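Local coordinates for protein xyloglucanase (Paenibacillus pabuli, PDB 2JEP) that hydrolyses the beta-1,4-glucan backbone of xyloglucan, a plant cell-wall polysaccharide, as a family 5 glycoside hydrolase, at residues N337-T348 and Q383-M394. Residues are numbered along the deposited sequence; the frame is centred on the assembly and turned at random. Where two conformers were deposited one is given.
Sequences NVYRAAYAKAVT and QQNIINAIMQGM
Over one face of the Arg-340 guanidinium lies the CD1 methyl of Ile-386, 3.6 Å off its plane and nearer the edge than the centre, while two amides meet the group at its edge. Asn-337, one turn earlier, offers OD1 to both NE and NH2; the NE bond runs almost straight on from the C=O (172°), and this side-on grip fixes the guanidinium's rotation. Gln-383 brings NE2 to 3.3 Å from Arg-340 NH2, two donors in contact without a hydrogen bond; the Gln-383 amide stands nearly upright to the guanidinium, 81° between the planes. A water accepts from Asn-337 ND2 and Gln-383 NE2 and bridges the two side chains, and Arg-340 NH1 is bonded to Ser-326 O. In the (beta/alpha)8 barrel of this glycoside hydrolase, helices 336-353 and 384-393 are the outer helices that follow the seventh and eighth strands, packed nearly parallel at -23° with axes 7.5 Å apart. Alanines permit that closeness: Ala-389 CB lies 3.3 Å from Ala-341 O, and Ile-386 enters as a knob among Asn-337, Arg-340, Ala-341 and Ala-344. Toward the barrel, Ala-344 CB meets Ile-390 CG1, and Thr-348 CG2 touches Met-394 SD at 3.5 Å; both side chains also touch Pro-358 of strand 357-362. Thr-348 OG1, beside its own backbone N, turns back to Ala-344 O, which also takes Thr-348 N on the opposite face of its plane. On the outer side Lys-345, fully extended, passes Ala-389 O with CB and CG, then gives NZ to Gln-392 OE1 at 2.9 Å.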
ATOM      1  N   ASN A 337       5.538 -22.789   5.705  1.00  7.22           N
ATOM      2  CA  ASN A 337       6.188 -21.593   6.245  1.00  7.30           C
ATOM      3  C   ASN A 337       7.639 -21.446   5.790  1.00  7.50           C
ATOM      4  O   ASN A 337       8.154 -20.332   5.749  1.00  8.25           O
ATOM      5  CB  ASN A 337       6.073 -21.518   7.765  1.00  8.09           C
ATOM      6  CG  ASN A 337       4.754 -20.953   8.230  1.00  8.17           C
ATOM      7  OD1 ASN A 337       4.154 -20.137   7.549  1.00  9.82           O
ATOM      8  ND2 ASN A 337       4.274 -21.411   9.380  1.00  9.39           N
ATOM      9  N   VAL A 338       8.294 -22.547   5.428  1.00  7.60           N
ATOM     10  CA  VAL A 338       9.617 -22.435   4.837  1.00  8.18           C
ATOM     11  C   VAL A 338       9.552 -21.542   3.609  1.00  6.99           C
ATOM     12  O   VAL A 338      10.418 -20.684   3.396  1.00  7.68           O
ATOM     13  CB  VAL A 338      10.167 -23.847   4.417  1.00  8.38           C
ATOM     14  CG1 VAL A 338      11.483 -23.744   3.667  1.00  9.68           C
ATOM     15  CG2 VAL A 338      10.310 -24.760   5.669  1.00  9.87           C
ATOM     16  N   TYR A 339       8.514 -21.735   2.806  1.00  6.99           N
ATOM     17  CA  TYR A 339       8.367 -20.985   1.554  1.00  6.40           C
ATOM     18  C   TYR A 339       7.815 -19.590   1.724  1.00  6.47           C
ATOM     19  O   TYR A 339       8.176 -18.694   0.971  1.00  7.12           O
ATOM     20  CB  TYR A 339       7.607 -21.825   0.484  1.00  6.97           C
ATOM     21  CG  TYR A 339       8.272 -23.175   0.427  1.00  6.45           C
ATOM     22  CD1 TYR A 339       9.591 -23.274  -0.003  1.00  7.26           C
ATOM     23  CD2 TYR A 339       7.694 -24.281   1.029  1.00  7.34           C
ATOM     24  CE1 TYR A 339      10.287 -24.440   0.090  1.00  8.10           C
ATOM     25  CE2 TYR A 339       8.388 -25.479   1.113  1.00  7.68           C
ATOM     26  CZ  TYR A 339       9.692 -25.539   0.666  1.00  8.11           C
ATOM     27  OH  TYR A 339      10.445 -26.697   0.777  1.00  9.74           O
ATOM     28  N   ARG A 340       6.944 -19.400   2.717  1.00  6.76           N
ATOM     29  CA  ARG A 340       6.520 -18.046   3.027  1.00  6.86           C
ATOM     30  C   ARG A 340       7.700 -17.192   3.452  1.00  7.28           C
ATOM     31  O   ARG A 340       7.820 -16.036   3.070  1.00  6.85           O
ATOM     32  CB  ARG A 340       5.409 -18.055   4.082  1.00  7.55           C
ATOM     33  CG  ARG A 340       4.164 -18.818   3.604  1.00  6.76           C
ATOM     34  CD  ARG A 340       2.877 -18.286   4.207  1.00  8.92           C
ATOM     35  NE  ARG A 340       2.898 -18.403   5.650  1.00  8.48           N
ATOM     36  CZ  ARG A 340       2.214 -17.626   6.506  1.00  8.23           C
ATOM     37  NH1 ARG A 340       1.460 -16.596   6.110  1.00  8.18           N
ATOM     38  NH2 ARG A 340       2.303 -17.884   7.786  1.00  9.07           N
ATOM     39  N   ALA A 341       8.586 -17.767   4.253  1.00  7.28           N
ATOM     40  CA  ALA A 341       9.806 -17.090   4.623  1.00  6.97           C
ATOM     41  C   ALA A 341      10.676 -16.844   3.399  1.00  7.15           C
ATOM     42  O   ALA A 341      11.170 -15.732   3.207  1.00  7.88           O
ATOM     43  CB  ALA A 341      10.561 -17.885   5.691  1.00  7.44           C
ATOM     44  N   ALA A 342      10.913 -17.879   2.584  1.00  7.60           N
ATOM     45  CA  ALA A 342      11.783 -17.718   1.402  1.00  7.78           C
ATOM     46  C   ALA A 342      11.253 -16.640   0.473  1.00  7.66           C
ATOM     47  O   ALA A 342      12.026 -15.835  -0.061  1.00  8.07           O
ATOM     48  CB  ALA A 342      11.949 -19.050   0.667  1.00  8.74           C
ATOM     49  N   TYR A 343       9.942 -16.633   0.257  1.00  7.29           N
ATOM     50  CA  TYR A 343       9.300 -15.635  -0.614  1.00  7.14           C
ATOM     51  C   TYR A 343       9.456 -14.246  -0.020  1.00  6.74           C
ATOM     52  O   TYR A 343       9.831 -13.308  -0.712  1.00  7.40           O
ATOM     53  CB  TYR A 343       7.825 -15.972  -0.748  1.00  7.04           C
ATOM     54  CG  TYR A 343       7.004 -15.126  -1.676  1.00  7.09           C
ATOM     55  CD1 TYR A 343       7.181 -15.182  -3.022  1.00  7.58           C
ATOM     56  CD2 TYR A 343       6.040 -14.286  -1.198  1.00  8.00           C
ATOM     57  CE1 TYR A 343       6.412 -14.472  -3.888  1.00  8.18           C
ATOM     58  CE2 TYR A 343       5.261 -13.529  -2.052  1.00  9.17           C
ATOM     59  CZ  TYR A 343       5.439 -13.624  -3.407  1.00  8.47           C
ATOM     60  OH  TYR A 343       4.632 -12.867  -4.229  1.00  8.68           O
ATOM     61  N   ALA A 344       9.193 -14.099   1.277  1.00  7.02           N
ATOM     62  CA  ALA A 344       9.290 -12.785   1.884  1.00  7.52           C
ATOM     63  C   ALA A 344      10.716 -12.265   1.819  1.00  7.96           C
ATOM     64  O   ALA A 344      10.946 -11.080   1.551  1.00  8.50           O
ATOM     65  CB  ALA A 344       8.807 -12.800   3.350  1.00  8.22           C
ATOM     66  N   LYS A 345      11.702 -13.121   2.091  1.00  7.66           N
ATOM     67  CA  LYS A 345      13.097 -12.708   1.997  1.00  7.60           C
ATOM     68  C   LYS A 345      13.451 -12.301   0.581  1.00  7.82           C
ATOM     69  O   LYS A 345      14.140 -11.295   0.374  1.00  9.10           O
ATOM     70  CB  LYS A 345      14.025 -13.836   2.469  1.00  8.28           C
ATOM     71  CG  LYS A 345      15.487 -13.459   2.431  1.00  9.69           C
ATOM     72  CD  LYS A 345      16.334 -14.476   3.168  1.00 11.65           C
ATOM     73  CE  LYS A 345      17.808 -14.096   3.103  1.00 12.68           C
ATOM     74  NZ  LYS A 345      18.596 -14.993   3.980  1.00 14.31           N
ATOM     75  N   ALA A 346      13.020 -13.099  -0.398  1.00  7.41           N
ATOM     76  CA  ALA A 346      13.363 -12.824  -1.782  1.00  7.38           C
ATOM     77  C   ALA A 346      12.761 -11.490  -2.238  1.00  7.06           C
ATOM     78  O   ALA A 346      13.441 -10.679  -2.890  1.00  7.73           O
ATOM     79  CB  ALA A 346      12.923 -13.972  -2.668  1.00  7.98           C
ATOM     80  N   VAL A 347      11.489 -11.246  -1.915  1.00  7.10           N
ATOM     81  CA  VAL A 347      10.853  -9.998  -2.342  1.00  7.39           C
ATOM     82  C   VAL A 347      11.535  -8.825  -1.651  1.00  7.50           C
ATOM     83  O   VAL A 347      11.812  -7.797  -2.275  1.00  7.93           O
ATOM     84  CB  VAL A 347       9.323 -10.030  -2.073  1.00  7.71           C
ATOM     85  CG1 VAL A 347       8.711  -8.644  -2.283  1.00  8.98           C
ATOM     86  CG2 VAL A 347       8.631 -11.104  -2.932  1.00  8.90           C
ATOM     87  N   THR A 348      11.801  -8.966  -0.345  1.00  7.33           N
ATOM     88  CA  THR A 348      12.451  -7.877   0.408  1.00  7.35           C
ATOM     89  C   THR A 348      13.833  -7.593  -0.170  1.00  8.13           C
ATOM     90  O   THR A 348      14.193  -6.424  -0.400  1.00  8.53           O
ATOM     91  CB  THR A 348      12.536  -8.226   1.906  1.00  7.97           C
ATOM     92  OG1 THR A 348      11.207  -8.433   2.406  1.00  8.52           O
ATOM     93  CG2 THR A 348      13.211  -7.142   2.682  1.00  8.45           C
ATOM     94  N   GLN A 383       4.948 -15.257  13.752  1.00  7.38           N
ATOM     95  CA  GLN A 383       5.754 -15.722  12.617  1.00  7.63           C
ATOM     96  C   GLN A 383       7.165 -15.155  12.681  1.00  8.06           C
ATOM     97  O   GLN A 383       7.585 -14.373  11.848  1.00  8.52           O
ATOM     98  CB  GLN A 383       5.070 -15.336  11.303  1.00  7.24           C
ATOM     99  CG  GLN A 383       3.675 -15.904  11.132  1.00  7.82           C
ATOM    100  CD  GLN A 383       3.630 -17.410  10.937  1.00  7.53           C
ATOM    101  OE1 GLN A 383       4.645 -18.052  10.635  1.00  9.81           O
ATOM    102  NE2 GLN A 383       2.437 -17.982  11.106  1.00  7.54           N
ATOM    103  N   GLN A 384       7.907 -15.564  13.702  1.00  9.12           N
ATOM    104  CA  GLN A 384       9.269 -15.060  13.891  1.00  9.58           C
ATOM    105  C   GLN A 384      10.142 -15.339  12.678  1.00  8.71           C
ATOM    106  O   GLN A 384      10.975 -14.514  12.300  1.00  9.39           O
ATOM    107  CB  GLN A 384       9.919 -15.719  15.122  1.00 10.64           C
ATOM    108  CG  GLN A 384      11.249 -15.136  15.477  1.00 12.31           C
ATOM    109  CD  GLN A 384      11.111 -13.740  15.959  1.00 11.44           C
ATOM    110  OE1 GLN A 384      10.403 -13.511  16.950  1.00 13.15           O
ATOM    111  NE2 GLN A 384      11.751 -12.757  15.268  1.00 14.49           N
ATOM    112  N   ASN A 385       9.993 -16.521  12.089  1.00  8.89           N
ATOM    113  CA  ASN A 385      10.884 -16.867  11.008  1.00  9.20           C
ATOM    114  C   ASN A 385      10.615 -16.021   9.753  1.00  7.98           C
ATOM    115  O   ASN A 385      11.547 -15.684   9.036  1.00  9.19           O
ATOM    116  CB  ASN A 385      10.835 -18.373  10.685  1.00 10.18           C
ATOM    117  CG  ASN A 385      11.687 -19.224  11.632  1.00 14.31           C
ATOM    118  OD1 ASN A 385      12.509 -18.723  12.393  1.00 16.19           O
ATOM    119  ND2 ASN A 385      11.511 -20.536  11.545  1.00 20.65           N
ATOM    120  N   ILE A 386       9.351 -15.642   9.511  1.00  8.06           N
ATOM    121  CA  ILE A 386       9.066 -14.748   8.381  1.00  7.93           C
ATOM    122  C   ILE A 386       9.608 -13.341   8.685  1.00  7.91           C
ATOM    123  O   ILE A 386      10.180 -12.688   7.815  1.00  8.42           O
ATOM    124  CB  ILE A 386       7.549 -14.707   8.024  1.00  7.57           C
ATOM    125  CG1 ILE A 386       7.090 -16.079   7.518  1.00  9.19           C
ATOM    126  CG2 ILE A 386       7.248 -13.590   7.003  1.00  8.72           C
ATOM    127  CD1 ILE A 386       5.601 -16.212   7.361  1.00  9.81           C
ATOM    128  N   ILE A 387       9.437 -12.866   9.917  1.00  8.39           N
ATOM    129  CA  ILE A 387      10.020 -11.584  10.266  1.00  8.68           C
ATOM    130  C   ILE A 387      11.513 -11.618  10.058  1.00  8.35           C
ATOM    131  O   ILE A 387      12.106 -10.695   9.477  1.00  8.59           O
ATOM    132  CB  ILE A 387       9.700 -11.204  11.742  1.00  9.09           C
ATOM    133  CG1 ILE A 387       8.202 -10.964  11.897  1.00  9.36           C
ATOM    134  CG2 ILE A 387      10.481  -9.969  12.179  1.00  9.54           C
ATOM    135  CD1 ILE A 387       7.717 -10.783  13.340  1.00 10.00           C
ATOM    136  N   ASN A 388      12.142 -12.686  10.532  1.00  8.41           N
ATOM    137  CA  ASN A 388      13.597 -12.778  10.379  1.00  8.80           C
ATOM    138  C   ASN A 388      14.000 -12.787   8.903  1.00  8.36           C
ATOM    139  O   ASN A 388      15.025 -12.227   8.522  1.00  9.31           O
ATOM    140  CB  ASN A 388      14.156 -14.043  11.051  1.00  8.49           C
ATOM    141  CG  ASN A 388      14.136 -13.985  12.556  1.00  9.89           C
ATOM    142  OD1 ASN A 388      13.961 -12.934  13.142  1.00 11.59           O
ATOM    143  ND2 ASN A 388      14.329 -15.136  13.188  1.00 10.27           N
ATOM    144  N   ALA A 389      13.219 -13.484   8.074  1.00  8.42           N
ATOM    145  CA  ALA A 389      13.480 -13.552   6.633  1.00  8.28           C
ATOM    146  C   ALA A 389      13.425 -12.156   5.994  1.00  8.43           C
ATOM    147  O   ALA A 389      14.290 -11.787   5.205  1.00  8.78           O
ATOM    148  CB  ALA A 389      12.480 -14.504   5.984  1.00  9.11           C
ATOM    149  N   ILE A 390      12.432 -11.355   6.373  1.00  7.93           N
ATOM    150  CA  ILE A 390      12.333  -9.990   5.879  1.00  8.44           C
ATOM    151  C   ILE A 390      13.576  -9.206   6.308  1.00  8.58           C
ATOM    152  O   ILE A 390      14.172  -8.455   5.529  1.00  9.17           O
ATOM    153  CB  ILE A 390      11.028  -9.301   6.386  1.00  7.94           C
ATOM    154  CG1 ILE A 390       9.807  -9.964   5.729  1.00  9.17           C
ATOM    155  CG2 ILE A 390      11.044  -7.781   6.126  1.00  9.32           C
ATOM    156  CD1 ILE A 390       8.461  -9.562   6.352  1.00  9.62           C
ATOM    157  N   MET A 391      13.926  -9.290   7.588  1.00  8.66           N
ATOM    158  CA  MET A 391      15.045  -8.508   8.065  0.50  9.15           C
ATOM    159  C   MET A 391      16.372  -8.961   7.446  1.00  9.08           C
ATOM    160  O   MET A 391      17.222  -8.128   7.145  1.00 10.30           O
ATOM    161  CB  MET A 391      15.072  -8.479   9.588  0.50  9.51           C
ATOM    162  CG  MET A 391      13.790  -7.871  10.179  0.50 10.82           C
ATOM    163  SD  MET A 391      13.498  -6.146   9.695  0.50 11.36           S
ATOM    164  CE  MET A 391      11.723  -6.015   9.954  0.50 11.16           C
ATOM    165  N   GLN A 392      16.524 -10.253   7.202  1.00  9.51           N
ATOM    166  CA  GLN A 392      17.698 -10.738   6.463  1.00  9.91           C
ATOM    167  C   GLN A 392      17.723 -10.147   5.057  1.00 10.34           C
ATOM    168  O   GLN A 392      18.778  -9.794   4.531  1.00 11.26           O
ATOM    169  CB  GLN A 392      17.706 -12.263   6.358  1.00 10.03           C
ATOM    170  CG  GLN A 392      17.974 -12.957   7.675  1.00 11.71           C
ATOM    171  CD  GLN A 392      17.590 -14.415   7.655  1.00 12.35           C
ATOM    172  OE1 GLN A 392      17.353 -14.994   6.580  1.00 13.32           O
ATOM    173  NE2 GLN A 392      17.502 -15.030   8.841  1.00 15.41           N
ATOM    174  N   GLY A 393      16.552 -10.056   4.437  1.00 10.40           N
ATOM    175  CA  GLY A 393      16.456  -9.490   3.102  1.00 10.25           C
ATOM    176  C   GLY A 393      16.817  -8.012   3.020  1.00 11.07           C
ATOM    177  O   GLY A 393      17.125  -7.503   1.934  1.00 11.95           O
ATOM    178  N   MET A 394      16.793  -7.304   4.154  1.00 11.79           N
ATOM    179  CA  MET A 394      17.208  -5.898   4.190  1.00 13.67           C
ATOM    180  C   MET A 394      18.714  -5.695   4.375  1.00 15.99           C
ATOM    181  O   MET A 394      19.175  -4.543   4.403  1.00 16.74           O
ATOM    182  CB  MET A 394      16.470  -5.138   5.312  1.00 13.70           C
ATOM    183  CG  MET A 394      14.975  -5.004   5.095  1.00 14.39           C
ATOM    184  SD  MET A 394      14.495  -4.079   3.642  1.00 17.73           S
ATOM    185  CE  MET A 394      15.396  -2.578   3.952  1.00 14.96           C
TER
HETATM  186  O   HOH W   1       1.681 -20.698  10.425  1.00  9.19           O